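Local coordinates for protein putative non-ribosomal peptide synthetase (Actinomadura parvosata subsp. kistnae, PDB 6M7L) that probably takes part in non-ribosomal peptide synthesis through a domain of the condensation family, which belongs to the CoA-dependent acyltransferase clan, at residues S243-S248 with Y433-F438; V249-P254 with A445-L450; L351-L356 with P370-A375. One frame throughout, in Å; residues are numbered along the deposited sequence.

Contact 1 of 3, residues S243-S248 with Y433-F438; sequences SRRAGS and YAEDRF
Ser243 and Asp436 close one end of an antiparallel strand pairing by a two-point grip. Ser243 N gives a straight bond to the syn lone pair of Asp436 OD2 (2.6 Å, 171°). Ser243 OG donates to Asp436 OD1, meeting it on the syn side but 29° out of the carboxylate plane. The serine torsion explains this: OG sits between the backbone N and the carbonyl carbon (chi1 69°), which brings OG to the same carboxylate that Ser243 N already holds. An asparagine here would probably leave one of the two Ser243 donors without its acceptor, since only one oxygen would remain. Next along, Glu435 N binds Arg245 O at 2.7 Å. Ala246 and Ala434 form a non-hydrogen-bonded pair. Gly247 and Tyr433 form a hydrogen-bonded pair with bonds in both directions. The packing is close here: Gly247 CA lies over one face of the Tyr433 ring, 3.9 Å from the centroid, as a CH-pi contact. Farther along, on the same side as the ring, the contact is looser and exposed. Glu435 OE1 touches Arg245 CB at 3.4 Å, but the charged ends stay apart, with Arg245 NE 5.2 Å from Glu435 OE1. The guanidinium instead forms a salt bridge with Glu42. After Ala434 the chain turns, and Ala434 O accepts from both Arg437 N and Phe438 N. The pairing joins edge strand 246-253 to strand 424-434 in a four-stranded mixed sheet. Tyr433 also packs on Arg440 and Ala443 of helix 440-459 and on Leu410 of strand 410-418.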
loop_
_atom_site.group_PDB
_atom_site.type_symbol
_atom_site.label_atom_id
_atom_site.label_comp_id
_atom_site.label_asym_id
_atom_site.label_seq_id
_atom_site.Cartn_x
_atom_site.Cartn_y
_atom_site.Cartn_z
ATOM N N SER A 243 33.343 4.324 -7.732
ATOM C CA SER A 243 32.279 5.271 -8.023
ATOM C C SER A 243 30.938 4.802 -7.486
ATOM O O SER A 243 30.063 5.637 -7.226
ATOM C CB SER A 243 32.169 5.510 -9.532
ATOM O OG SER A 243 31.684 4.360 -10.196
ATOM N N ARG A 244 30.772 3.492 -7.302
ATOM C CA ARG A 244 29.524 2.874 -6.870
ATOM C C ARG A 244 28.376 3.160 -7.832
ATOM O O ARG A 244 27.206 3.072 -7.450
ATOM C CB ARG A 244 29.141 3.309 -5.449
ATOM C CG ARG A 244 30.267 3.207 -4.437
ATOM C CD ARG A 244 29.709 3.073 -3.034
ATOM N NE ARG A 244 30.723 3.285 -2.007
ATOM C CZ ARG A 244 30.852 4.410 -1.312
ATOM N NH1 ARG A 244 30.030 5.426 -1.534
ATOM N NH2 ARG A 244 31.798 4.518 -0.390
ATOM N N ARG A 245 28.687 3.501 -9.080
ATOM C CA ARG A 245 27.656 3.742 -10.078
ATOM C C ARG A 245 27.107 2.417 -10.580
ATOM O O ARG A 245 27.867 1.495 -10.894
ATOM C CB ARG A 245 28.214 4.565 -11.237
ATOM C CG ARG A 245 28.545 5.981 -10.831
ATOM C CD ARG A 245 29.268 6.746 -11.920
ATOM N NE ARG A 245 29.857 7.962 -11.372
ATOM C CZ ARG A 245 29.179 9.082 -11.143
ATOM N NH1 ARG A 245 29.796 10.139 -10.632
ATOM N NH2 ARG A 245 27.885 9.144 -11.425
ATOM N N ALA A 246 25.784 2.323 -10.651
ATOM C CA ALA A 246 25.109 1.098 -11.042
ATOM C C ALA A 246 24.252 1.351 -12.270
ATOM O O ALA A 246 23.483 2.318 -12.310
ATOM C CB ALA A 246 24.242 0.557 -9.899
ATOM N N GLY A 247 24.405 0.493 -13.278
ATOM C CA GLY A 247 23.434 0.368 -14.338
ATOM C C GLY A 247 22.594 -0.882 -14.135
ATOM O O GLY A 247 22.723 -1.603 -13.147
ATOM N N SER A 248 21.719 -1.139 -15.102
ATOM C CA SER A 248 20.926 -2.358 -15.060
ATOM C C SER A 248 20.564 -2.776 -16.475
ATOM O O SER A 248 20.355 -1.935 -17.355
ATOM C CB SER A 248 19.657 -2.186 -14.217
ATOM O OG SER A 248 18.672 -1.453 -14.921
ATOM N N TYR A 433 24.187 -3.936 -12.371
ATOM C CA TYR A 433 25.622 -4.167 -12.444
ATOM C C TYR A 433 26.385 -2.920 -12.018
ATOM O O TYR A 433 25.905 -1.792 -12.172
ATOM C CB TYR A 433 26.047 -4.567 -13.864
ATOM C CG TYR A 433 25.867 -3.463 -14.881
ATOM C CD1 TYR A 433 24.648 -3.276 -15.521
ATOM C CD2 TYR A 433 26.912 -2.604 -15.196
ATOM C CE1 TYR A 433 24.477 -2.267 -16.449
ATOM C CE2 TYR A 433 26.749 -1.590 -16.118
ATOM C CZ TYR A 433 25.531 -1.425 -16.740
ATOM O OH TYR A 433 25.369 -0.417 -17.658
ATOM N N ALA A 434 27.586 -3.136 -11.490
ATOM C CA ALA A 434 28.462 -2.038 -11.103
ATOM C C ALA A 434 29.216 -1.522 -12.322
ATOM O O ALA A 434 29.826 -2.301 -13.059
ATOM C CB ALA A 434 29.444 -2.493 -10.026
ATOM N N GLU A 435 29.180 -0.203 -12.527
ATOM C CA GLU A 435 29.811 0.370 -13.712
ATOM C C GLU A 435 31.333 0.291 -13.646
ATOM O O GLU A 435 31.988 0.184 -14.689
ATOM C CB GLU A 435 29.350 1.815 -13.907
ATOM C CG GLU A 435 27.886 1.933 -14.317
ATOM C CD GLU A 435 27.512 3.327 -14.779
ATOM O OE1 GLU A 435 28.355 4.243 -14.663
ATOM O OE2 GLU A 435 26.374 3.504 -15.264
ATOM N N ASP A 436 31.920 0.323 -12.437
ATOM C CA ASP A 436 33.378 0.156 -12.297
ATOM C C ASP A 436 33.836 -1.250 -12.588
ATOM O O ASP A 436 35.026 -1.555 -12.416
ATOM C CB ASP A 436 33.837 0.531 -10.889
ATOM C CG ASP A 436 33.514 1.963 -10.528
ATOM O OD1 ASP A 436 33.286 2.775 -11.451
ATOM O OD2 ASP A 436 33.491 2.276 -9.317
ATOM N N ARG A 437 32.917 -2.110 -13.024
ATOM C CA ARG A 437 33.186 -3.537 -13.140
ATOM C C ARG A 437 32.635 -4.168 -14.406
ATOM O O ARG A 437 33.263 -5.093 -14.930
ATOM C CB ARG A 437 32.594 -4.257 -11.914
ATOM C CG ARG A 437 32.760 -5.757 -11.915
ATOM C CD ARG A 437 34.077 -6.199 -11.320
ATOM N NE ARG A 437 34.156 -7.654 -11.261
ATOM C CZ ARG A 437 35.257 -8.329 -10.953
ATOM N NH1 ARG A 437 36.379 -7.676 -10.677
ATOM N NH2 ARG A 437 35.237 -9.655 -10.925
ATOM N N PHE A 438 31.503 -3.699 -14.927
ATOM C CA PHE A 438 30.963 -4.148 -16.200
ATOM C C PHE A 438 30.507 -2.930 -16.983
ATOM O O PHE A 438 30.372 -1.836 -16.433
ATOM C CB PHE A 438 29.773 -5.114 -16.033
ATOM C CG PHE A 438 30.071 -6.317 -15.186
ATOM C CD1 PHE A 438 30.577 -7.471 -15.757
ATOM C CD2 PHE A 438 29.824 -6.301 -13.823
ATOM C CE1 PHE A 438 30.849 -8.580 -14.984
ATOM C CE2 PHE A 438 30.093 -7.412 -13.045
ATOM C CZ PHE A 438 30.610 -8.551 -13.626
#

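Contact 2 of 3, residues V249-P254 with A445-L450; sequences VPLRLP and ALAQRL
Between Leu251 and Ala447 there is no aromatic face or edge to fill; the flat groups that touch are peptide carbonyls. Leu251 CD1 rests against Ala447 O at 3.7 Å. In return, Ala447 CB meets Pro250 O at 3.9 Å. These are van der Waals contacts. The rest is aliphatic. Leu251 makes most of the contact from the strand. Its CG stands opposite the backbone N (chi1 -171°), which sends the branch toward the helix, where CD1 does the touching. That one methyl touches Ala447 CB at 3.9 Å and Leu450 CD2 at 3.8 Å. Val249 adds a second point, through CG2 against Ala447 CB. The alanine methyl is thus met by both Val249 and Leu251, two residues that point to the same side of the strand. Helix 445-450 runs almost parallel to strand 249-253, at 10°, with the axes 8.5 Å apart. This is helix-on-sheet packing: helix 440-459 packs on the sheet that strand 246-253 edges. Leu251 and Leu450 also reach Leu412 of strand 410-418, and helix 272-288 packs on Leu450 through Leu283. With only apolar side chains meeting across the two segments, the contact depends on fit and burial and not on directed polar bonds.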
loop_
_atom_site.group_PDB
_atom_site.type_symbol
_atom_site.label_atom_id
_atom_site.label_comp_id
_atom_site.label_asym_id
_atom_site.label_seq_id
_atom_site.Cartn_x
_atom_site.Cartn_y
_atom_site.Cartn_z
ATOM N N VAL A 249 20.499 -4.087 -16.682
ATOM C CA VAL A 249 20.011 -4.661 -17.930
ATOM C C VAL A 249 18.824 -5.553 -17.592
ATOM O O VAL A 249 18.780 -6.139 -16.499
ATOM C CB VAL A 249 21.116 -5.437 -18.664
ATOM C CG1 VAL A 249 22.256 -4.501 -19.042
ATOM C CG2 VAL A 249 21.623 -6.588 -17.811
ATOM N N PRO A 250 17.835 -5.674 -18.472
ATOM C CA PRO A 250 16.685 -6.529 -18.170
ATOM C C PRO A 250 17.052 -8.002 -18.250
ATOM O O PRO A 250 17.997 -8.406 -18.931
ATOM C CB PRO A 250 15.668 -6.147 -19.250
ATOM C CG PRO A 250 16.505 -5.661 -20.386
ATOM C CD PRO A 250 17.687 -4.979 -19.762
ATOM N N LEU A 251 16.283 -8.813 -17.525
ATOM C CA LEU A 251 16.444 -10.266 -17.542
ATOM C C LEU A 251 15.058 -10.892 -17.478
ATOM O O LEU A 251 14.363 -10.764 -16.465
ATOM C CB LEU A 251 17.321 -10.747 -16.385
ATOM C CG LEU A 251 17.741 -12.219 -16.427
ATOM C CD1 LEU A 251 19.189 -12.378 -15.998
ATOM C CD2 LEU A 251 16.835 -13.076 -15.557
ATOM N N ARG A 252 14.659 -11.564 -18.555
ATOM C CA ARG A 252 13.360 -12.211 -18.645
ATOM C C ARG A 252 13.538 -13.701 -18.899
ATOM O O ARG A 252 14.368 -14.107 -19.718
ATOM C CB ARG A 252 12.504 -11.593 -19.756
ATOM C CG ARG A 252 11.688 -10.387 -19.316
ATOM C CD ARG A 252 10.636 -10.020 -20.356
ATOM N NE ARG A 252 9.428 -9.470 -19.742
ATOM C CZ ARG A 252 9.151 -8.173 -19.655
ATOM N NH1 ARG A 252 9.996 -7.277 -20.150
ATOM N NH2 ARG A 252 8.027 -7.770 -19.077
ATOM N N LEU A 253 12.755 -14.507 -18.189
ATOM C CA LEU A 253 12.703 -15.948 -18.392
ATOM C C LEU A 253 11.266 -16.329 -18.716
ATOM O O LEU A 253 10.355 -16.003 -17.935
ATOM C CB LEU A 253 13.190 -16.696 -17.149
ATOM C CG LEU A 253 13.310 -18.218 -17.268
ATOM C CD1 LEU A 253 14.516 -18.606 -18.108
ATOM C CD2 LEU A 253 13.381 -18.859 -15.893
ATOM N N PRO A 254 11.002 -16.995 -19.840
ATOM C CA PRO A 254 9.621 -17.363 -20.170
ATOM C C PRO A 254 9.042 -18.338 -19.154
ATOM O O PRO A 254 9.761 -18.982 -18.386
ATOM C CB PRO A 254 9.743 -18.003 -21.558
ATOM C CG PRO A 254 11.171 -18.443 -21.650
ATOM C CD PRO A 254 11.958 -17.433 -20.872
ATOM N N ALA A 445 25.575 -9.608 -21.908
ATOM C CA ALA A 445 26.166 -10.926 -22.110
ATOM C C ALA A 445 26.003 -11.792 -20.870
ATOM O O ALA A 445 25.789 -13.005 -20.973
ATOM C CB ALA A 445 27.642 -10.790 -22.479
ATOM N N LEU A 446 26.097 -11.185 -19.686
ATOM C CA LEU A 446 25.905 -11.934 -18.450
ATOM C C LEU A 446 24.445 -12.333 -18.271
ATOM O O LEU A 446 24.142 -13.490 -17.952
ATOM C CB LEU A 446 26.389 -11.105 -17.262
ATOM C CG LEU A 446 27.457 -11.777 -16.407
ATOM C CD1 LEU A 446 27.874 -10.866 -15.269
ATOM C CD2 LEU A 446 26.945 -13.102 -15.880
ATOM N N ALA A 447 23.526 -11.385 -18.470
ATOM C CA ALA A 447 22.104 -11.687 -18.351
ATOM C C ALA A 447 21.699 -12.794 -19.316
ATOM O O ALA A 447 21.019 -13.752 -18.931
ATOM C CB ALA A 447 21.278 -10.425 -18.599
ATOM N N GLN A 448 22.117 -12.681 -20.578
ATOM C CA GLN A 448 21.813 -13.721 -21.555
ATOM C C GLN A 448 22.453 -15.048 -21.165
ATOM O O GLN A 448 21.860 -16.115 -21.369
ATOM C CB GLN A 448 22.273 -13.275 -22.945
ATOM C CG GLN A 448 22.180 -14.341 -24.021
ATOM C CD GLN A 448 23.486 -15.088 -24.211
ATOM O OE1 GLN A 448 24.561 -14.490 -24.212
ATOM N NE2 GLN A 448 23.396 -16.405 -24.370
ATOM N N ARG A 449 23.656 -15.001 -20.589
ATOM C CA ARG A 449 24.331 -16.227 -20.174
ATOM C C ARG A 449 23.581 -16.913 -19.039
ATOM O O ARG A 449 23.527 -18.148 -18.979
ATOM C CB ARG A 449 25.769 -15.919 -19.757
ATOM C CG ARG A 449 26.744 -17.064 -19.972
ATOM C CD ARG A 449 27.794 -16.705 -21.018
ATOM N NE ARG A 449 28.778 -15.750 -20.513
ATOM C CZ ARG A 449 29.712 -15.171 -21.262
ATOM N NH1 ARG A 449 30.568 -14.316 -20.718
ATOM N NH2 ARG A 449 29.786 -15.442 -22.558
ATOM N N LEU A 450 22.994 -16.132 -18.128
ATOM C CA LEU A 450 22.241 -16.720 -17.025
ATOM C C LEU A 450 20.892 -17.255 -17.490
ATOM O O LEU A 450 20.455 -18.318 -17.036
ATOM C CB LEU A 450 22.043 -15.691 -15.912
ATOM C CG LEU A 450 21.270 -16.205 -14.696
ATOM C CD1 LEU A 450 22.092 -17.213 -13.907
ATOM C CD2 LEU A 450 20.840 -15.053 -13.819
#

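Contact 3 of 3, residues L351-L356 with P370-A375; sequences LPFERL and PIFQVA
This is an apolar, largely buried contact in which the first turn of helix 353-360 packs on the loop leading into strand 374-380. Phe353 carries most of it. Its CG is turned opposite the backbone N (chi1 174°), and the ring points out from the helix start to the loop. CE1 touches Phe372 CE2 at 3.4 Å. The two rings are oblique, with planes at 42° and centroids 5.1 Å apart, so the pair is neither a stack nor T-shaped. Pro370 O comes to the Phe353 ring edge, in its plane, 3.6 Å from CZ. Ile371 reaches in from the opposite direction to Phe353. Its CD1 lies 3.6 Å from Phe353 CE1 and 3.9 Å from Leu356 CD2, where the leucine and isoleucine chains cross at about a right angle. One methyl thus bridges two residues of the helix. Around this, the His369 ring meets Phe353 with its plane nearly parallel. Ala320 of strand 317-324 touches Ile371 and Phe372, and Trp215 of helix 207-218 touches Leu356. The chemistry is mainly dispersion and burial of aromatic and branched side chains. The carbonyl at the ring edge probably adds a small electrostatic gain, since it faces the slightly positive ring hydrogens.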
loop_
_atom_site.group_PDB
_atom_site.type_symbol
_atom_site.label_atom_id
_atom_site.label_comp_id
_atom_site.label_asym_id
_atom_site.label_seq_id
_atom_site.Cartn_x
_atom_site.Cartn_y
_atom_site.Cartn_z
ATOM N N LEU A 351 23.178 -11.793 14.416
ATOM C CA LEU A 351 24.450 -11.103 14.249
ATOM C C LEU A 351 24.379 -10.217 13.013
ATOM O O LEU A 351 24.129 -10.728 11.913
ATOM C CB LEU A 351 25.585 -12.113 14.120
ATOM C CG LEU A 351 26.969 -11.557 13.777
ATOM C CD1 LEU A 351 27.479 -10.662 14.894
ATOM C CD2 LEU A 351 27.946 -12.688 13.496
ATOM N N PRO A 352 24.574 -8.905 13.134
ATOM C CA PRO A 352 24.465 -8.036 11.960
ATOM C C PRO A 352 25.576 -8.313 10.962
ATOM O O PRO A 352 26.704 -8.650 11.329
ATOM C CB PRO A 352 24.584 -6.622 12.546
ATOM C CG PRO A 352 24.342 -6.781 14.017
ATOM C CD PRO A 352 24.861 -8.141 14.357
ATOM N N PHE A 353 25.234 -8.166 9.679
ATOM C CA PHE A 353 26.200 -8.441 8.619
ATOM C C PHE A 353 27.437 -7.564 8.753
ATOM O O PHE A 353 28.563 -8.030 8.540
ATOM C CB PHE A 353 25.554 -8.241 7.251
ATOM C CG PHE A 353 26.519 -8.360 6.109
ATOM C CD1 PHE A 353 26.967 -9.603 5.696
ATOM C CD2 PHE A 353 26.983 -7.231 5.453
ATOM C CE1 PHE A 353 27.860 -9.718 4.650
ATOM C CE2 PHE A 353 27.876 -7.340 4.407
ATOM C CZ PHE A 353 28.312 -8.587 4.002
ATOM N N GLU A 354 27.249 -6.291 9.103
ATOM C CA GLU A 354 28.385 -5.385 9.227
ATOM C C GLU A 354 29.299 -5.778 10.380
ATOM O O GLU A 354 30.517 -5.592 10.292
ATOM C CB GLU A 354 27.896 -3.946 9.396
ATOM C CG GLU A 354 27.183 -3.376 8.175
ATOM C CD GLU A 354 25.757 -3.876 8.024
ATOM O OE1 GLU A 354 25.317 -4.700 8.855
ATOM O OE2 GLU A 354 25.072 -3.443 7.074
ATOM N N ARG A 355 28.740 -6.319 11.466
ATOM C CA ARG A 355 29.588 -6.805 12.548
ATOM C C ARG A 355 30.313 -8.081 12.142
ATOM O O ARG A 355 31.507 -8.239 12.424
ATOM C CB ARG A 355 28.758 -7.035 13.812
ATOM C CG ARG A 355 29.585 -7.502 15.003
ATOM C CD ARG A 355 30.707 -6.519 15.318
ATOM N NE ARG A 355 31.754 -7.126 16.136
ATOM C CZ ARG A 355 32.817 -6.475 16.600
ATOM N NH1 ARG A 355 33.719 -7.113 17.334
ATOM N NH2 ARG A 355 32.978 -5.185 16.333
ATOM N N LEU A 356 29.608 -9.002 11.478
ATOM C CA LEU A 356 30.258 -10.200 10.956
ATOM C C LEU A 356 31.378 -9.840 9.990
ATOM O O LEU A 356 32.438 -10.476 9.993
ATOM C CB LEU A 356 29.231 -11.098 10.266
ATOM C CG LEU A 356 29.807 -12.266 9.462
ATOM C CD1 LEU A 356 30.596 -13.199 10.365
ATOM C CD2 LEU A 356 28.706 -13.020 8.730
ATOM N N PRO A 370 32.223 -6.862 1.117
ATOM C CA PRO A 370 32.689 -7.985 1.940
ATOM C C PRO A 370 31.871 -9.249 1.721
ATOM O O PRO A 370 30.681 -9.206 1.398
ATOM C CB PRO A 370 32.523 -7.467 3.375
ATOM C CG PRO A 370 32.478 -5.980 3.249
ATOM C CD PRO A 370 31.807 -5.714 1.939
ATOM N N ILE A 371 32.548 -10.386 1.888
ATOM C CA ILE A 371 31.959 -11.724 1.907
ATOM C C ILE A 371 31.315 -12.092 0.574
ATOM O O ILE A 371 31.574 -13.171 0.031
ATOM C CB ILE A 371 30.955 -11.871 3.065
ATOM C CG1 ILE A 371 31.638 -11.545 4.396
ATOM C CG2 ILE A 371 30.400 -13.286 3.103
ATOM C CD1 ILE A 371 30.750 -11.728 5.607
ATOM N N PHE A 372 30.462 -11.221 0.040
ATOM C CA PHE A 372 29.860 -11.467 -1.261
ATOM C C PHE A 372 29.877 -10.190 -2.085
ATOM O O PHE A 372 29.848 -9.080 -1.550
ATOM C CB PHE A 372 28.419 -12.008 -1.144
ATOM C CG PHE A 372 27.492 -11.124 -0.360
ATOM C CD1 PHE A 372 26.804 -10.092 -0.979
ATOM C CD2 PHE A 372 27.295 -11.337 0.993
ATOM C CE1 PHE A 372 25.950 -9.281 -0.258
ATOM C CE2 PHE A 372 26.436 -10.530 1.716
ATOM C CZ PHE A 372 25.765 -9.502 1.092
ATOM N N GLN A 373 29.937 -10.369 -3.403
ATOM C CA GLN A 373 29.871 -9.269 -4.348
ATOM C C GLN A 373 28.671 -9.368 -5.272
ATOM O O GLN A 373 28.419 -8.429 -6.037
ATOM C CB GLN A 373 31.155 -9.202 -5.193
ATOM C CG GLN A 373 32.425 -8.998 -4.384
ATOM C CD GLN A 373 32.848 -10.239 -3.625
ATOM O OE1 GLN A 373 32.868 -11.339 -4.176
ATOM N NE2 GLN A 373 33.171 -10.072 -2.346
ATOM N N VAL A 374 27.939 -10.476 -5.227
ATOM C CA VAL A 374 26.721 -10.678 -5.998
ATOM C C VAL A 374 25.584 -10.907 -5.015
ATOM O O VAL A 374 25.741 -11.646 -4.036
ATOM C CB VAL A 374 26.865 -11.865 -6.972
ATOM C CG1 VAL A 374 25.566 -12.105 -7.729
ATOM C CG2 VAL A 374 28.014 -11.616 -7.935
ATOM N N ALA A 375 24.450 -10.260 -5.261
ATOM C CA ALA A 375 23.279 -10.413 -4.415
ATOM C C ALA A 375 22.068 -10.734 -5.277
ATOM O O ALA A 375 22.006 -10.373 -6.456
ATOM C CB ALA A 375 23.016 -9.158 -3.574
#

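In the fold
All three contacts reach one four-stranded mixed sheet, ordered 246-253, 424-434, 410-418, 374-380. Contacts 1 and 2 share edge strand 246-253, and their centres are 17 Å apart. They touch directly: Phe438 CE1 lies 3.8 Å from Leu446 CD1, and Tyr433 CE1 lies 4.1 Å from Val249 CG1. Strand 424-434 leads on to helix 440-459, so the chain passes from the pairing of contact 1 into the helix packing of contact 2. Contact 3 leads to the opposite edge strand, 374-380. Its centre is 19 Å from contact 1 and 25 Å from contact 2, and its nearest atoms are about 7 Å from either.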